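Side-chain contact in E3 ubiquitin-protein ligase ORTHRUS 2 (Arabidopsis thaliana, PDB 7DUF), which probably transfers ubiquitin to target proteins as an E3 ligase, its zinc-binding PHD finger being unable to recognise H3K4 peptides: residues T39-S44 and W59-C64. Residues are numbered along the deposited sequence; the frame is centred on the assembly and turned at random.
Sequences TPWHVS and WHCPDC. With ZN (zinc ion), chain C; ZN (zinc ion), chain D.
With CG anti to the carbonyl carbon (chi1 -68°), W41 swings its indole from the strand 40-42 toward 59-64, while W59, whose CG lies anti to the backbone N (chi1 -178°), sends the far end of its ring to meet it. The two form an offset edge-to-face pair: the CH2/CZ3 edge of W59 points at one face of W41 beside its CG–CD1 bond, CH2 being 3.6 Å from CG of W41, with the planes 75° apart. On the same face, CD of P62 makes a CH-pi contact almost exactly above the six-membered ring of W41, 3.9 Å from its centroid. C61 meets the pyrrole side obliquely through CB, nearest NE1 of W41, with its zinc-bound SG farther off, 4.6 Å from that five-membered ring's centroid. This is the PHD-finger arrangement of two interleaved zinc sites: C61 and C64 bind one zinc ion together with C34 and C37, whereas H42, next to W41, binds the other through ND1 with C19, C22 and C45. Were W41 cut back to an alanine, P62 would probably be left over a gap and the W59 edge without its aromatic face. At the rim, OD2 of D63 lies near the ring plane, 3.8 Å from CZ2 of W41.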
ATOM      1  N   THR A  39      -2.145   7.672  -9.216  1.00 72.09           N
ATOM      2  CA  THR A  39      -1.116   8.695  -9.096  1.00 67.21           C
ATOM      3  C   THR A  39      -0.328   8.465  -7.819  1.00 71.65           C
ATOM      4  O   THR A  39      -0.933   8.266  -6.757  1.00 70.36           O
ATOM      5  CB  THR A  39      -1.734  10.092  -9.075  1.00 66.95           C
ATOM      6  OG1 THR A  39      -2.676  10.216 -10.147  1.00 79.69           O
ATOM      7  CG2 THR A  39      -0.655  11.154  -9.229  1.00 62.49           C
ATOM      8  N   PRO A  40       1.002   8.459  -7.870  1.00 69.62           N
ATOM      9  CA  PRO A  40       1.781   8.290  -6.641  1.00 63.00           C
ATOM     10  C   PRO A  40       1.793   9.567  -5.817  1.00 64.96           C
ATOM     11  O   PRO A  40       1.929  10.673  -6.346  1.00 71.84           O
ATOM     12  CB  PRO A  40       3.182   7.942  -7.153  1.00 63.81           C
ATOM     13  CG  PRO A  40       3.252   8.579  -8.497  1.00 67.88           C
ATOM     14  CD  PRO A  40       1.858   8.535  -9.067  1.00 70.83           C
ATOM     15  N   TRP A  41       1.639   9.404  -4.507  1.00 61.39           N
ATOM     16  CA  TRP A  41       1.656  10.515  -3.569  1.00 57.51           C
ATOM     17  C   TRP A  41       2.669  10.233  -2.473  1.00 66.94           C
ATOM     18  O   TRP A  41       2.834   9.085  -2.047  1.00 79.06           O
ATOM     19  CB  TRP A  41       0.272  10.751  -2.947  1.00 56.54           C
ATOM     20  CG  TRP A  41      -0.749  11.261  -3.912  1.00 55.05           C
ATOM     21  CD1 TRP A  41      -1.330  10.566  -4.930  1.00 60.79           C
ATOM     22  CD2 TRP A  41      -1.317  12.576  -3.950  1.00 57.22           C
ATOM     23  NE1 TRP A  41      -2.220  11.366  -5.603  1.00 63.64           N
ATOM     24  CE2 TRP A  41      -2.232  12.605  -5.020  1.00 58.50           C
ATOM     25  CE3 TRP A  41      -1.138  13.733  -3.183  1.00 64.59           C
ATOM     26  CZ2 TRP A  41      -2.968  13.743  -5.344  1.00 66.33           C
ATOM     27  CZ3 TRP A  41      -1.870  14.863  -3.507  1.00 67.35           C
ATOM     28  CH2 TRP A  41      -2.773  14.860  -4.577  1.00 66.88           C
ATOM     29  N   HIS A  42       3.350  11.282  -2.019  1.00 62.94           N
ATOM     30  CA  HIS A  42       4.264  11.166  -0.889  1.00 66.26           C
ATOM     31  C   HIS A  42       3.442  11.158   0.393  1.00 66.79           C
ATOM     32  O   HIS A  42       2.842  12.174   0.761  1.00 70.86           O
ATOM     33  CB  HIS A  42       5.275  12.308  -0.896  1.00 72.80           C
ATOM     34  CG  HIS A  42       6.379  12.140   0.099  1.00 71.33           C
ATOM     35  ND1 HIS A  42       7.236  13.163   0.442  1.00 80.40           N
ATOM     36  CD2 HIS A  42       6.766  11.066   0.826  1.00 71.84           C
ATOM     37  CE1 HIS A  42       8.102  12.727   1.338  1.00 80.58           C
ATOM     38  NE2 HIS A  42       7.840  11.457   1.589  1.00 75.56           N
ATOM     39  N   VAL A  43       3.413  10.010   1.077  1.00 66.93           N
ATOM     40  CA  VAL A  43       2.525   9.845   2.225  1.00 69.22           C
ATOM     41  C   VAL A  43       2.906  10.786   3.359  1.00 67.89           C
ATOM     42  O   VAL A  43       2.061  11.142   4.189  1.00 72.38           O
ATOM     43  CB  VAL A  43       2.516   8.371   2.685  1.00 69.50           C
ATOM     44  CG1 VAL A  43       3.668   8.088   3.642  1.00 68.06           C
ATOM     45  CG2 VAL A  43       1.180   8.022   3.325  1.00 70.47           C
ATOM     46  N   SER A  44       4.169  11.217   3.411  1.00 70.30           N
ATOM     47  CA  SER A  44       4.584  12.141   4.460  1.00 69.70           C
ATOM     48  C   SER A  44       3.948  13.512   4.272  1.00 71.83           C
ATOM     49  O   SER A  44       3.556  14.159   5.250  1.00 73.67           O
ATOM     50  CB  SER A  44       6.108  12.255   4.485  1.00 73.45           C
ATOM     51  OG  SER A  44       6.512  13.564   4.847  1.00 88.21           O
ATOM     52  N   TRP A  59      -6.653   2.802  -0.917  1.00 77.43           N
ATOM     53  CA  TRP A  59      -6.465   4.226  -0.688  1.00 71.04           C
ATOM     54  C   TRP A  59      -6.876   5.029  -1.912  1.00 78.34           C
ATOM     55  O   TRP A  59      -6.596   4.643  -3.050  1.00 78.48           O
ATOM     56  CB  TRP A  59      -5.011   4.533  -0.335  1.00 68.28           C
ATOM     57  CG  TRP A  59      -4.782   5.980  -0.033  1.00 68.19           C
ATOM     58  CD1 TRP A  59      -5.207   6.663   1.068  1.00 70.28           C
ATOM     59  CD2 TRP A  59      -4.085   6.928  -0.849  1.00 72.75           C
ATOM     60  NE1 TRP A  59      -4.813   7.977   0.991  1.00 67.19           N
ATOM     61  CE2 TRP A  59      -4.121   8.165  -0.176  1.00 67.95           C
ATOM     62  CE3 TRP A  59      -3.429   6.850  -2.082  1.00 69.38           C
ATOM     63  CZ2 TRP A  59      -3.530   9.314  -0.694  1.00 68.93           C
ATOM     64  CZ3 TRP A  59      -2.842   7.991  -2.594  1.00 70.17           C
ATOM     65  CH2 TRP A  59      -2.895   9.207  -1.900  1.00 69.57           C
ATOM     66  N   HIS A  60      -7.537   6.156  -1.669  1.00 74.57           N
ATOM     67  CA  HIS A  60      -7.980   7.057  -2.723  1.00 73.70           C
ATOM     68  C   HIS A  60      -7.396   8.438  -2.468  1.00 74.16           C
ATOM     69  O   HIS A  60      -7.540   8.987  -1.370  1.00 74.75           O
ATOM     70  CB  HIS A  60      -9.509   7.104  -2.789  1.00 81.87           C
ATOM     71  CG  HIS A  60     -10.129   5.794  -3.168  1.00 95.51           C
ATOM     72  ND1 HIS A  60      -9.557   4.942  -4.088  1.00 96.74           N
ATOM     73  CD2 HIS A  60     -11.259   5.183  -2.741  1.00101.46           C
ATOM     74  CE1 HIS A  60     -10.312   3.867  -4.219  1.00 99.56           C
ATOM     75  NE2 HIS A  60     -11.351   3.987  -3.412  1.00105.70           N
ATOM     76  N   CYS A  61      -6.734   8.988  -3.484  1.00 73.60           N
ATOM     77  CA  CYS A  61      -5.964  10.208  -3.325  1.00 62.41           C
ATOM     78  C   CYS A  61      -6.878  11.405  -3.071  1.00 66.24           C
ATOM     79  O   CYS A  61      -8.075  11.358  -3.366  1.00 75.39           O
ATOM     80  CB  CYS A  61      -5.102  10.440  -4.563  1.00 69.04           C
ATOM     81  SG  CYS A  61      -5.957  11.179  -5.965  1.00 77.98           S
ATOM     82  N   PRO A  62      -6.333  12.490  -2.505  1.00 63.24           N
ATOM     83  CA  PRO A  62      -7.177  13.657  -2.194  1.00 65.46           C
ATOM     84  C   PRO A  62      -7.910  14.229  -3.395  1.00 71.37           C
ATOM     85  O   PRO A  62      -8.996  14.797  -3.229  1.00 77.65           O
ATOM     86  CB  PRO A  62      -6.170  14.661  -1.619  1.00 61.69           C
ATOM     87  CG  PRO A  62      -5.098  13.816  -1.034  1.00 58.55           C
ATOM     88  CD  PRO A  62      -4.971  12.637  -1.957  1.00 62.19           C
ATOM     89  N   ASP A  63      -7.354  14.101  -4.601  1.00 75.87           N
ATOM     90  CA  ASP A  63      -8.045  14.614  -5.780  1.00 77.07           C
ATOM     91  C   ASP A  63      -9.226  13.731  -6.168  1.00 80.76           C
ATOM     92  O   ASP A  63     -10.180  14.215  -6.787  1.00 91.78           O
ATOM     93  CB  ASP A  63      -7.070  14.745  -6.949  1.00 70.52           C
ATOM     94  CG  ASP A  63      -6.385  16.098  -6.987  1.00 77.42           C
ATOM     95  OD1 ASP A  63      -7.059  17.114  -6.710  1.00 77.37           O
ATOM     96  OD2 ASP A  63      -5.176  16.148  -7.294  1.00 79.30           O
ATOM     97  N   CYS A  64      -9.184  12.447  -5.815  1.00 81.19           N
ATOM     98  CA  CYS A  64     -10.267  11.527  -6.137  1.00 80.44           C
ATOM     99  C   CYS A  64     -11.281  11.375  -5.013  1.00 84.88           C
ATOM    100  O   CYS A  64     -12.425  10.992  -5.279  1.00 93.49           O
ATOM    101  CB  CYS A  64      -9.702  10.147  -6.489  1.00 84.87           C
ATOM    102  SG  CYS A  64      -8.833  10.070  -8.074  1.00 93.23           S
TER
HETATM  103 ZN    ZN C 401      -6.663   9.508  -7.428  1.00 98.99          ZN
HETATM  104 ZN    ZN D 402       6.997  15.162  -0.097  1.00 94.69          ZN